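Local structure of acyl-CoA dehydrogenase (Thermus thermophilus, 2Z1Q) at residues 455-460 with 484-489. The protein binds FAD and probably catalyses the oxidation of saturated acyl-CoA thioesters to their 2,3-dehydroacyl-CoA products, passing the electrons to an acceptor. Numbering follows the deposited sequence.
Sequences KLALMV and DILIDA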
ATOM      1  N   LYS B 455      10.778 -27.921  -4.077  1.00 32.76           N
ATOM      2  CA  LYS B 455      10.207 -29.148  -3.534  1.00 33.78           C
ATOM      3  C   LYS B 455       8.976 -28.814  -2.692  1.00 31.96           C
ATOM      4  O   LYS B 455       7.965 -29.515  -2.760  1.00 31.89           O
ATOM      5  CB  LYS B 455      11.232 -29.890  -2.661  1.00 35.64           C
ATOM      6  CG  LYS B 455      12.432 -30.438  -3.418  1.00 38.86           C
ATOM      7  CD  LYS B 455      13.352 -31.234  -2.498  1.00 42.53           C
ATOM      8  CE  LYS B 455      14.477 -31.899  -3.290  1.00 44.67           C
ATOM      9  NZ  LYS B 455      15.400 -30.912  -3.912  1.00 47.17           N
ATOM     10  N   LEU B 456       9.063 -27.745  -1.902  1.00 30.07           N
ATOM     11  CA  LEU B 456       7.948 -27.344  -1.043  1.00 31.01           C
ATOM     12  C   LEU B 456       6.686 -27.152  -1.873  1.00 30.77           C
ATOM     13  O   LEU B 456       5.619 -27.670  -1.531  1.00 30.26           O
ATOM     14  CB  LEU B 456       8.276 -26.042  -0.292  1.00 31.41           C
ATOM     15  CG  LEU B 456       7.201 -25.510   0.673  1.00 32.23           C
ATOM     16  CD1 LEU B 456       6.984 -26.499   1.814  1.00 31.56           C
ATOM     17  CD2 LEU B 456       7.632 -24.159   1.228  1.00 30.39           C
ATOM     18  N   ALA B 457       6.822 -26.408  -2.967  1.00 31.36           N
ATOM     19  CA  ALA B 457       5.712 -26.140  -3.877  1.00 32.35           C
ATOM     20  C   ALA B 457       5.135 -27.456  -4.367  1.00 33.89           C
ATOM     21  O   ALA B 457       3.927 -27.681  -4.302  1.00 34.97           O
ATOM     22  CB  ALA B 457       6.194 -25.312  -5.063  1.00 32.41           C
ATOM     23  N   LEU B 458       6.008 -28.328  -4.860  1.00 35.08           N
ATOM     24  CA  LEU B 458       5.574 -29.630  -5.361  1.00 36.47           C
ATOM     25  C   LEU B 458       4.838 -30.432  -4.300  1.00 36.07           C
ATOM     26  O   LEU B 458       3.838 -31.088  -4.585  1.00 37.33           O
ATOM     27  CB  LEU B 458       6.779 -30.429  -5.866  1.00 37.48           C
ATOM     28  CG  LEU B 458       7.341 -29.986  -7.218  1.00 39.55           C
ATOM     29  CD1 LEU B 458       8.762 -30.506  -7.422  1.00 40.12           C
ATOM     30  CD2 LEU B 458       6.410 -30.488  -8.305  1.00 41.01           C
ATOM     31  N   MET B 459       5.323 -30.378  -3.069  1.00 36.06           N
ATOM     32  CA  MET B 459       4.695 -31.132  -1.997  1.00 34.91           C
ATOM     33  C   MET B 459       3.267 -30.661  -1.755  1.00 33.72           C
ATOM     34  O   MET B 459       2.338 -31.467  -1.688  1.00 34.24           O
ATOM     35  CB  MET B 459       5.500 -30.995  -0.706  1.00 34.20           C
ATOM     36  CG  MET B 459       5.133 -32.018   0.343  1.00 35.23           C
ATOM     37  SD  MET B 459       5.357 -31.365   2.009  1.00 40.48           S
ATOM     38  CE  MET B 459       7.139 -31.331   2.152  1.00 39.91           C
ATOM     39  N   VAL B 460       3.094 -29.352  -1.621  1.00 32.84           N
ATOM     40  CA  VAL B 460       1.773 -28.806  -1.374  1.00 31.73           C
ATOM     41  C   VAL B 460       0.858 -29.006  -2.570  1.00 31.66           C
ATOM     42  O   VAL B 460      -0.296 -29.411  -2.422  1.00 30.11           O
ATOM     43  CB  VAL B 460       1.847 -27.318  -1.063  1.00 31.84           C
ATOM     44  CG1 VAL B 460       0.446 -26.764  -0.866  1.00 30.61           C
ATOM     45  CG2 VAL B 460       2.697 -27.101   0.169  1.00 30.20           C
ATOM     46  N   ASP B 484       2.878 -18.254  -4.585  1.00 26.93           N
ATOM     47  CA  ASP B 484       3.813 -17.396  -3.867  1.00 27.40           C
ATOM     48  C   ASP B 484       5.155 -18.102  -3.620  1.00 26.35           C
ATOM     49  O   ASP B 484       6.204 -17.464  -3.566  1.00 26.31           O
ATOM     50  CB  ASP B 484       3.193 -16.916  -2.554  1.00 26.44           C
ATOM     51  CG  ASP B 484       2.074 -15.911  -2.782  1.00 29.28           C
ATOM     52  OD1 ASP B 484       2.244 -15.064  -3.686  1.00 30.04           O
ATOM     53  OD2 ASP B 484       1.037 -15.958  -2.080  1.00 27.75           O
ATOM     54  N   ILE B 485       5.125 -19.421  -3.493  1.00 26.44           N
ATOM     55  CA  ILE B 485       6.366 -20.155  -3.280  1.00 26.42           C
ATOM     56  C   ILE B 485       7.121 -20.215  -4.611  1.00 25.65           C
ATOM     57  O   ILE B 485       8.328 -19.961  -4.658  1.00 25.37           O
ATOM     58  CB  ILE B 485       6.074 -21.564  -2.740  1.00 25.99           C
ATOM     59  CG1 ILE B 485       5.281 -21.429  -1.437  1.00 26.10           C
ATOM     60  CG2 ILE B 485       7.378 -22.317  -2.481  1.00 27.25           C
ATOM     61  CD1 ILE B 485       4.888 -22.726  -0.804  1.00 26.27           C
ATOM     62  N   LEU B 486       6.392 -20.502  -5.691  1.00 25.15           N
ATOM     63  CA  LEU B 486       6.985 -20.572  -7.027  1.00 26.55           C
ATOM     64  C   LEU B 486       7.590 -19.221  -7.406  1.00 27.40           C
ATOM     65  O   LEU B 486       8.669 -19.167  -8.008  1.00 29.35           O
ATOM     66  CB  LEU B 486       5.922 -20.996  -8.057  1.00 26.06           C
ATOM     67  CG  LEU B 486       5.397 -22.427  -7.890  1.00 27.34           C
ATOM     68  CD1 LEU B 486       4.200 -22.663  -8.804  1.00 25.64           C
ATOM     69  CD2 LEU B 486       6.512 -23.416  -8.199  1.00 26.53           C
ATOM     70  N   ILE B 487       6.905 -18.138  -7.032  1.00 26.18           N
ATOM     71  CA  ILE B 487       7.385 -16.783  -7.310  1.00 26.08           C
ATOM     72  C   ILE B 487       8.695 -16.490  -6.590  1.00 25.81           C
ATOM     73  O   ILE B 487       9.635 -15.975  -7.196  1.00 27.15           O
ATOM     74  CB  ILE B 487       6.356 -15.708  -6.866  1.00 25.89           C
ATOM     75  CG1 ILE B 487       5.107 -15.819  -7.742  1.00 25.92           C
ATOM     76  CG2 ILE B 487       7.000 -14.305  -6.899  1.00 22.05           C
ATOM     77  CD1 ILE B 487       3.938 -14.985  -7.298  1.00 26.52           C
ATOM     78  N   ASP B 488       8.755 -16.795  -5.297  1.00 26.43           N
ATOM     79  CA  ASP B 488       9.968 -16.533  -4.521  1.00 26.79           C
ATOM     80  C   ASP B 488      11.102 -17.453  -4.924  1.00 26.22           C
ATOM     81  O   ASP B 488      12.270 -17.107  -4.796  1.00 25.96           O
ATOM     82  CB  ASP B 488       9.704 -16.696  -3.026  1.00 27.82           C
ATOM     83  CG  ASP B 488       9.130 -15.449  -2.400  1.00 29.43           C
ATOM     84  OD1 ASP B 488       8.435 -15.565  -1.368  1.00 29.50           O
ATOM     85  OD2 ASP B 488       9.380 -14.349  -2.928  1.00 32.81           O
ATOM     86  N   ALA B 489      10.744 -18.635  -5.399  1.00 25.73           N
ATOM     87  CA  ALA B 489      11.735 -19.604  -5.817  1.00 27.69           C
ATOM     88  C   ALA B 489      12.406 -19.057  -7.070  1.00 27.56           C
ATOM     89  O   ALA B 489      13.615 -18.846  -7.086  1.00 27.51           O
ATOM     90  CB  ALA B 489      11.062 -20.955  -6.108  1.00 25.45           C
TER
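The shortest backbone hydrogen bond within the two helical segments that bring Leu456 against Ile485 runs from Met459 N to Lys455 O (2.8 Å); between the segments the contact is wholly apolar. The side chains of Leu456 and Ile485 cross at about a right angle, with Leu456 CD2 lying 3.7 Å from Ile485 CD1. Ile485 presents both its branches: with CG2 anti to the backbone N and CG1 beside it (chi1 -58°), CG2 faces Ala457 CB at 4.1 Å while the extended CG1-CD1 arm runs on to Leu456. Ala457 CB is also touched by Leu486 CD2 at 3.7 Å, so this one methyl rests against the side chains of two successive residues. The small alanine is consistent with the close backbones, Ala457 CA standing 6.1 Å from Ile485 CA. Replacing Ile485 by an alanine would probably open a gap beside Leu456 CD2 and the Ala457 methyl, leaving Leu486 as the remaining contact between the segments. The axes run nearly antiparallel (164°), 9.2 Å apart at their nearest. This buried packing joins helices 445-468 and 476-502 in the C-terminal helical part of the chain, away from the FAD sites. Leu412 of helix 410-413 packs on Ala457 and Leu486, while Leu456 also rests on Ala521 and Ala525 of helix 505-528 and Ala545 of helix 535-547. Helix 505-528 meets helix 476-502 as well, through the Asp488-Arg520 salt bridge.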